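Local coordinates for protein beta-1,4-mannanase (PDB 4OOU) that hydrolyses the internal beta-1,4-mannosidic linkages of mannans, galactomannans and glucomannans as a secreted, monomeric endo-acting enzyme of glycoside hydrolase family 5, at residues A135-N139 with S140-N144; M215-I218 with L219-I222. All blocks are in the same frame, centred on the assembly; numbering follows the deposited sequence.

Contact 1. Residues A135-N139 with S140-N144; sequences ALQNN and SNVQN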
ATOM      1  N   ALA A 135       0.938   7.795  -8.565  1.00 33.85           N
ATOM      2  CA  ALA A 135       1.541   9.135  -8.373  1.00 39.18           C
ATOM      3  C   ALA A 135       2.108   9.641  -9.702  1.00 39.77           C
ATOM      4  O   ALA A 135       1.762  10.703 -10.185  1.00 36.87           O
ATOM      5  CB  ALA A 135       2.641   9.096  -7.298  1.00 39.69           C
ATOM      6  N   LEU A 136       2.977   8.813 -10.275  1.00 45.56           N
ATOM      7  CA  LEU A 136       3.522   8.964 -11.606  1.00 41.05           C
ATOM      8  C   LEU A 136       3.159   7.652 -12.313  1.00 43.51           C
ATOM      9  O   LEU A 136       3.127   6.582 -11.694  1.00 37.08           O
ATOM     10  CB  LEU A 136       5.032   9.154 -11.519  1.00 41.45           C
ATOM     11  CG  LEU A 136       5.680  10.567 -11.452  1.00 46.88           C
ATOM     12  CD1 LEU A 136       4.844  11.685 -10.795  1.00 46.32           C
ATOM     13  CD2 LEU A 136       7.084  10.478 -10.830  1.00 44.96           C
ATOM     14  N   GLN A 137       2.825   7.734 -13.596  1.00 46.18           N
ATOM     15  CA  GLN A 137       2.594   6.519 -14.400  1.00 44.67           C
ATOM     16  C   GLN A 137       2.825   6.841 -15.872  1.00 43.19           C
ATOM     17  O   GLN A 137       1.888   7.017 -16.653  1.00 37.82           O
ATOM     18  CB  GLN A 137       1.187   5.973 -14.175  1.00 44.81           C
ATOM     19  CG  GLN A 137       0.916   4.631 -14.840  1.00 42.55           C
ATOM     20  CD  GLN A 137       1.946   3.585 -14.475  1.00 44.45           C
ATOM     21  OE1 GLN A 137       2.026   3.149 -13.312  1.00 42.68           O
ATOM     22  NE2 GLN A 137       2.739   3.156 -15.471  1.00 42.88           N
ATOM     23  N   ASN A 138       4.107   6.906 -16.222  1.00 43.51           N
ATOM     24  CA  ASN A 138       4.567   7.441 -17.501  1.00 39.52           C
ATOM     25  C   ASN A 138       4.678   6.374 -18.574  1.00 38.44           C
ATOM     26  O   ASN A 138       5.374   6.571 -19.567  1.00 37.75           O
ATOM     27  CB  ASN A 138       5.924   8.115 -17.293  1.00 41.74           C
ATOM     28  CG  ASN A 138       5.833   9.363 -16.428  1.00 40.37           C
ATOM     29  OD1 ASN A 138       6.464   9.466 -15.366  1.00 39.86           O
ATOM     30  ND2 ASN A 138       5.063  10.324 -16.894  1.00 38.54           N
ATOM     31  N   ASN A 139       3.959   5.260 -18.392  1.00 37.00           N
ATOM     32  CA  ASN A 139       4.002   4.156 -19.315  1.00 37.08           C
ATOM     33  C   ASN A 139       2.627   3.857 -19.936  1.00 39.77           C
ATOM     34  O   ASN A 139       1.710   3.379 -19.243  1.00 37.50           O
ATOM     35  CB  ASN A 139       4.584   2.917 -18.634  1.00 38.93           C
ATOM     36  CG  ASN A 139       4.573   1.693 -19.539  1.00 42.60           C
ATOM     37  OD1 ASN A 139       3.868   1.656 -20.557  1.00 43.87           O
ATOM     38  ND2 ASN A 139       5.337   0.687 -19.173  1.00 41.37           N
ATOM     39  N   SER A 140       2.545   4.119 -21.257  1.00 39.28           N
ATOM     40  CA  SER A 140       1.359   3.968 -22.093  1.00 37.01           C
ATOM     41  C   SER A 140       0.657   2.646 -21.905  1.00 37.04           C
ATOM     42  O   SER A 140      -0.545   2.599 -21.766  1.00 36.52           O
ATOM     43  CB  SER A 140       1.750   4.034 -23.569  1.00 37.99           C
ATOM     44  OG  SER A 140       2.235   5.302 -23.936  1.00 39.21           O
ATOM     45  N   ASN A 141       1.415   1.564 -21.957  1.00 38.24           N
ATOM     46  CA  ASN A 141       0.843   0.237 -21.815  1.00 40.27           C
ATOM     47  C   ASN A 141       0.088   0.086 -20.495  1.00 39.87           C
ATOM     48  O   ASN A 141      -1.030  -0.443 -20.480  1.00 38.32           O
ATOM     49  CB  ASN A 141       1.914  -0.859 -21.957  1.00 38.83           C
ATOM     50  CG  ASN A 141       2.287  -1.146 -23.412  1.00 37.18           C
ATOM     51  OD1 ASN A 141       1.445  -1.123 -24.329  1.00 35.58           O
ATOM     52  ND2 ASN A 141       3.556  -1.464 -23.620  1.00 35.45           N
ATOM     53  N   VAL A 142       0.668   0.581 -19.403  1.00 42.09           N
ATOM     54  CA  VAL A 142      -0.068   0.608 -18.130  1.00 43.11           C
ATOM     55  C   VAL A 142      -1.267   1.567 -18.207  1.00 46.81           C
ATOM     56  O   VAL A 142      -2.394   1.226 -17.794  1.00 46.91           O
ATOM     57  CB  VAL A 142       0.818   1.008 -16.935  1.00 42.98           C
ATOM     58  CG1 VAL A 142       0.002   0.964 -15.631  1.00 42.35           C
ATOM     59  CG2 VAL A 142       2.030   0.094 -16.847  1.00 41.11           C
ATOM     60  N   GLN A 143      -1.021   2.768 -18.740  1.00 46.33           N
ATOM     61  CA  GLN A 143      -2.086   3.749 -18.891  1.00 43.87           C
ATOM     62  C   GLN A 143      -3.304   3.116 -19.562  1.00 48.01           C
ATOM     63  O   GLN A 143      -4.428   3.328 -19.122  1.00 49.32           O
ATOM     64  CB  GLN A 143      -1.604   4.939 -19.682  1.00 40.28           C
ATOM     65  CG  GLN A 143      -0.639   5.798 -18.902  1.00 38.83           C
ATOM     66  CD  GLN A 143       0.075   6.803 -19.767  1.00 36.37           C
ATOM     67  OE1 GLN A 143      -0.399   7.154 -20.823  1.00 34.33           O
ATOM     68  NE2 GLN A 143       1.240   7.261 -19.318  1.00 36.74           N
ATOM     69  N   ASN A 144      -3.085   2.307 -20.594  1.00 47.42           N
ATOM     70  CA  ASN A 144      -4.207   1.696 -21.299  1.00 49.84           C
ATOM     71  C   ASN A 144      -4.898   0.587 -20.511  1.00 46.60           C
ATOM     72  O   ASN A 144      -5.995   0.197 -20.859  1.00 40.47           O
ATOM     73  CB  ASN A 144      -3.788   1.175 -22.684  1.00 55.72           C
ATOM     74  CG  ASN A 144      -3.369   2.299 -23.651  1.00 57.43           C
ATOM     75  OD1 ASN A 144      -2.420   2.120 -24.420  1.00 54.27           O
ATOM     76  ND2 ASN A 144      -4.069   3.454 -23.611  1.00 52.39           N
TER
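Asn-139 and Gln-143 join a loop to the first turn of a helix in a local N-terminal capping contact, where the chain leaving strand 126-133 turns into helix 140-145. Asn-139 holds the N-cap position: its side-chain OD1 lies 2.8 Å from the backbone N of Asn-141, a weak capping bond with an N-H...O angle of only 125°. CG of Asn-139 stands anti to its own nitrogen (chi1 176°), which puts the amide beside its own carbonyl carbon, with OD1 facing the first backbone nitrogens of the helix, while its ND2 donates to the backbone O of Glu-87. The i to i+4 bond from Gln-143 N to Asn-139 O is much straighter, at 2.8 Å and 169°.

Gln-143 then reaches back past the cap. With its chain extended beyond CG, its NE2 donates to Gln-137 O at 2.8 Å; the bond falls in the carbonyl plane on a lone pair, and CG of Gln-143 passes 3.4 Å from Asn-139 O on the way. Replacing Gln-143 by an alanine removes this donor, which would probably leave the Gln-137 carbonyl without its mate and the loop before the cap freer to move.

On the buried side, the side chains of Gln-137 and Val-142 cross at about a right angle, and CG of Gln-137 packs 3.9 Å from CG1 of Val-142. Asn-144, an experimentally established substrate-binding residue, follows directly after Gln-143. An asparagine N-cap reinforced by a side-chain bond to the preceding loop thus begins a short helix on a beta-alpha loop of the TIM barrel, beside the mannan-binding cleft.

Contact 2. Residues M215-I218 with L219-I222; sequences MKQI and LKTI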
ATOM      1  N   MET A 215     -11.887   9.454 -12.105  1.00 50.08           N
ATOM      2  CA  MET A 215     -12.125   8.601 -10.963  1.00 46.16           C
ATOM      3  C   MET A 215     -12.830   7.336 -11.381  1.00 47.22           C
ATOM      4  O   MET A 215     -12.522   6.262 -10.864  1.00 47.33           O
ATOM      5  CB  MET A 215     -12.964   9.307  -9.923  1.00 45.54           C
ATOM      6  CG  MET A 215     -12.918   8.633  -8.572  1.00 43.99           C
ATOM      7  SD  MET A 215     -11.380   9.007  -7.745  1.00 45.52           S
ATOM      8  CE  MET A 215     -10.949   7.333  -7.315  1.00 47.16           C
ATOM      9  N   LYS A 216     -13.774   7.445 -12.311  1.00 50.14           N
ATOM     10  CA  LYS A 216     -14.503   6.261 -12.720  1.00 54.99           C
ATOM     11  C   LYS A 216     -13.557   5.165 -13.216  1.00 49.45           C
ATOM     12  O   LYS A 216     -13.701   4.011 -12.828  1.00 50.83           O
ATOM     13  CB  LYS A 216     -15.572   6.554 -13.783  1.00 62.45           C
ATOM     14  CG  LYS A 216     -16.286   5.263 -14.208  1.00 70.08           C
ATOM     15  CD  LYS A 216     -17.581   5.453 -14.982  1.00 72.43           C
ATOM     16  CE  LYS A 216     -18.311   4.122 -15.015  1.00 75.73           C
ATOM     17  NZ  LYS A 216     -19.501   4.167 -15.892  1.00 79.34           N
ATOM     18  N   GLN A 217     -12.612   5.511 -14.084  1.00 45.13           N
ATOM     19  CA  GLN A 217     -11.690   4.495 -14.601  1.00 45.99           C
ATOM     20  C   GLN A 217     -10.761   4.018 -13.512  1.00 45.33           C
ATOM     21  O   GLN A 217     -10.568   2.800 -13.351  1.00 48.47           O
ATOM     22  CB  GLN A 217     -10.899   4.988 -15.799  1.00 45.70           C
ATOM     23  CG  GLN A 217     -11.777   5.381 -16.977  1.00 46.57           C
ATOM     24  CD  GLN A 217     -12.714   4.271 -17.382  1.00 48.41           C
ATOM     25  OE1 GLN A 217     -12.283   3.172 -17.749  1.00 45.96           O
ATOM     26  NE2 GLN A 217     -14.019   4.543 -17.302  1.00 53.47           N
ATOM     27  N   ILE A 218     -10.221   4.953 -12.731  1.00 43.47           N
ATOM     28  CA  ILE A 218      -9.429   4.561 -11.551  1.00 40.18           C
ATOM     29  C   ILE A 218     -10.129   3.476 -10.735  1.00 41.76           C
ATOM     30  O   ILE A 218      -9.552   2.419 -10.502  1.00 39.50           O
ATOM     31  CB  ILE A 218      -9.100   5.730 -10.593  1.00 36.45           C
ATOM     32  CG1 ILE A 218      -8.105   6.711 -11.251  1.00 34.41           C
ATOM     33  CG2 ILE A 218      -8.550   5.167  -9.280  1.00 33.22           C
ATOM     34  CD1 ILE A 218      -7.801   7.954 -10.454  1.00 33.43           C
ATOM     35  N   LEU A 219     -11.364   3.752 -10.315  1.00 42.49           N
ATOM     36  CA  LEU A 219     -12.119   2.864  -9.411  1.00 41.21           C
ATOM     37  C   LEU A 219     -12.525   1.565 -10.059  1.00 41.32           C
ATOM     38  O   LEU A 219     -12.561   0.536  -9.381  1.00 40.49           O
ATOM     39  CB  LEU A 219     -13.391   3.559  -8.873  1.00 41.26           C
ATOM     40  CG  LEU A 219     -13.144   4.755  -7.950  1.00 39.74           C
ATOM     41  CD1 LEU A 219     -14.445   5.459  -7.625  1.00 37.76           C
ATOM     42  CD2 LEU A 219     -12.439   4.290  -6.685  1.00 37.45           C
ATOM     43  N   LYS A 220     -12.855   1.623 -11.349  1.00 41.46           N
ATOM     44  CA  LYS A 220     -13.174   0.429 -12.113  1.00 43.39           C
ATOM     45  C   LYS A 220     -11.914  -0.439 -12.199  1.00 43.95           C
ATOM     46  O   LYS A 220     -11.931  -1.669 -11.995  1.00 38.74           O
ATOM     47  CB  LYS A 220     -13.618   0.819 -13.515  1.00 46.33           C
ATOM     48  CG  LYS A 220     -14.087  -0.369 -14.347  1.00 49.45           C
ATOM     49  CD  LYS A 220     -13.727  -0.228 -15.816  1.00 50.45           C
ATOM     50  CE  LYS A 220     -14.655  -1.064 -16.661  1.00 51.12           C
ATOM     51  NZ  LYS A 220     -14.361  -0.814 -18.080  1.00 52.65           N
ATOM     52  N   THR A 221     -10.803   0.217 -12.504  1.00 43.80           N
ATOM     53  CA  THR A 221      -9.559  -0.509 -12.637  1.00 46.41           C
ATOM     54  C   THR A 221      -9.183  -1.186 -11.327  1.00 45.98           C
ATOM     55  O   THR A 221      -8.819  -2.378 -11.318  1.00 49.07           O
ATOM     56  CB  THR A 221      -8.457   0.414 -13.136  1.00 46.11           C
ATOM     57  OG1 THR A 221      -8.845   0.895 -14.414  1.00 50.24           O
ATOM     58  CG2 THR A 221      -7.150  -0.311 -13.256  1.00 46.43           C
ATOM     59  N   ILE A 222      -9.310  -0.473 -10.212  1.00 41.84           N
ATOM     60  CA  ILE A 222      -8.909  -1.108  -8.966  1.00 44.23           C
ATOM     61  C   ILE A 222      -9.952  -2.164  -8.526  1.00 41.32           C
ATOM     62  O   ILE A 222      -9.586  -3.217  -8.013  1.00 39.38           O
ATOM     63  CB  ILE A 222      -8.252  -0.155  -7.862  1.00 46.86           C
ATOM     64  CG1 ILE A 222      -8.678  -0.538  -6.452  1.00 45.47           C
ATOM     65  CG2 ILE A 222      -8.394   1.370  -8.079  1.00 47.44           C
ATOM     66  CD1 ILE A 222      -9.842   0.253  -5.958  1.00 48.75           C
TER
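The first two turns of helix 215-232 are built here, with Met-215 and Leu-219 packed one turn apart on a buried flank. The thioether arm of Met-215 bends at chi2 and chi3, bringing its terminal CE to 3.4 Å from CG of Leu-219, while its CG touches CD1 of the same leucine at 3.6 Å. The methionine therefore meets the leucine along its branch with both ends of its arm. Leu-219 also rests on Leu-263 and Ala-266, so this flank faces helix 260-267.

The backbone follows the i to i+4 pattern of an alpha-helix, one of those packed around the TIM barrel; Leu-219 N, for instance, donates to Met-215 O at 2.8 Å. Thr-221 adds a side-chain bond to this pattern. Gln-217 O accepts both Thr-221 N, at 2.7 Å, and Thr-221 OG1, at 2.8 Å, the hydroxyl approaching from above the carbonyl plane. A chi1 of -61° sets OG1 beside the threonine's own nitrogen; two donors of one residue thus grip Gln-217 O, and the hydroxyl of the buried Thr-221 is satisfied within the helix.

Lys-220 and Gln-217 run side by side in the same direction, and NZ of Lys-220 forms a salt bridge with Glu-149, a substrate-binding residue.

In the fold
Contact 1 comes first along the chain, where the loop after strand 126-133 passes into helix 140-145, and contact 2 follows at the start of helix 215-232. Their centres lie 14 Å apart on the same side of the chain's centre; the nearest atoms are about 7 Å from each other, so the two do not touch. What connects them is the stretch that follows helix 140-145, which includes the substrate-binding residues Trp-147 and Glu-149: Gln-217 touches Trp-147, Thr-221 touches Phe-146, and Lys-220 pairs with Glu-149. Trp-147 also lies near Gln-143 of contact 1. The two helix starts therefore probably border one substrate-binding region, reached from different parts of the sequence.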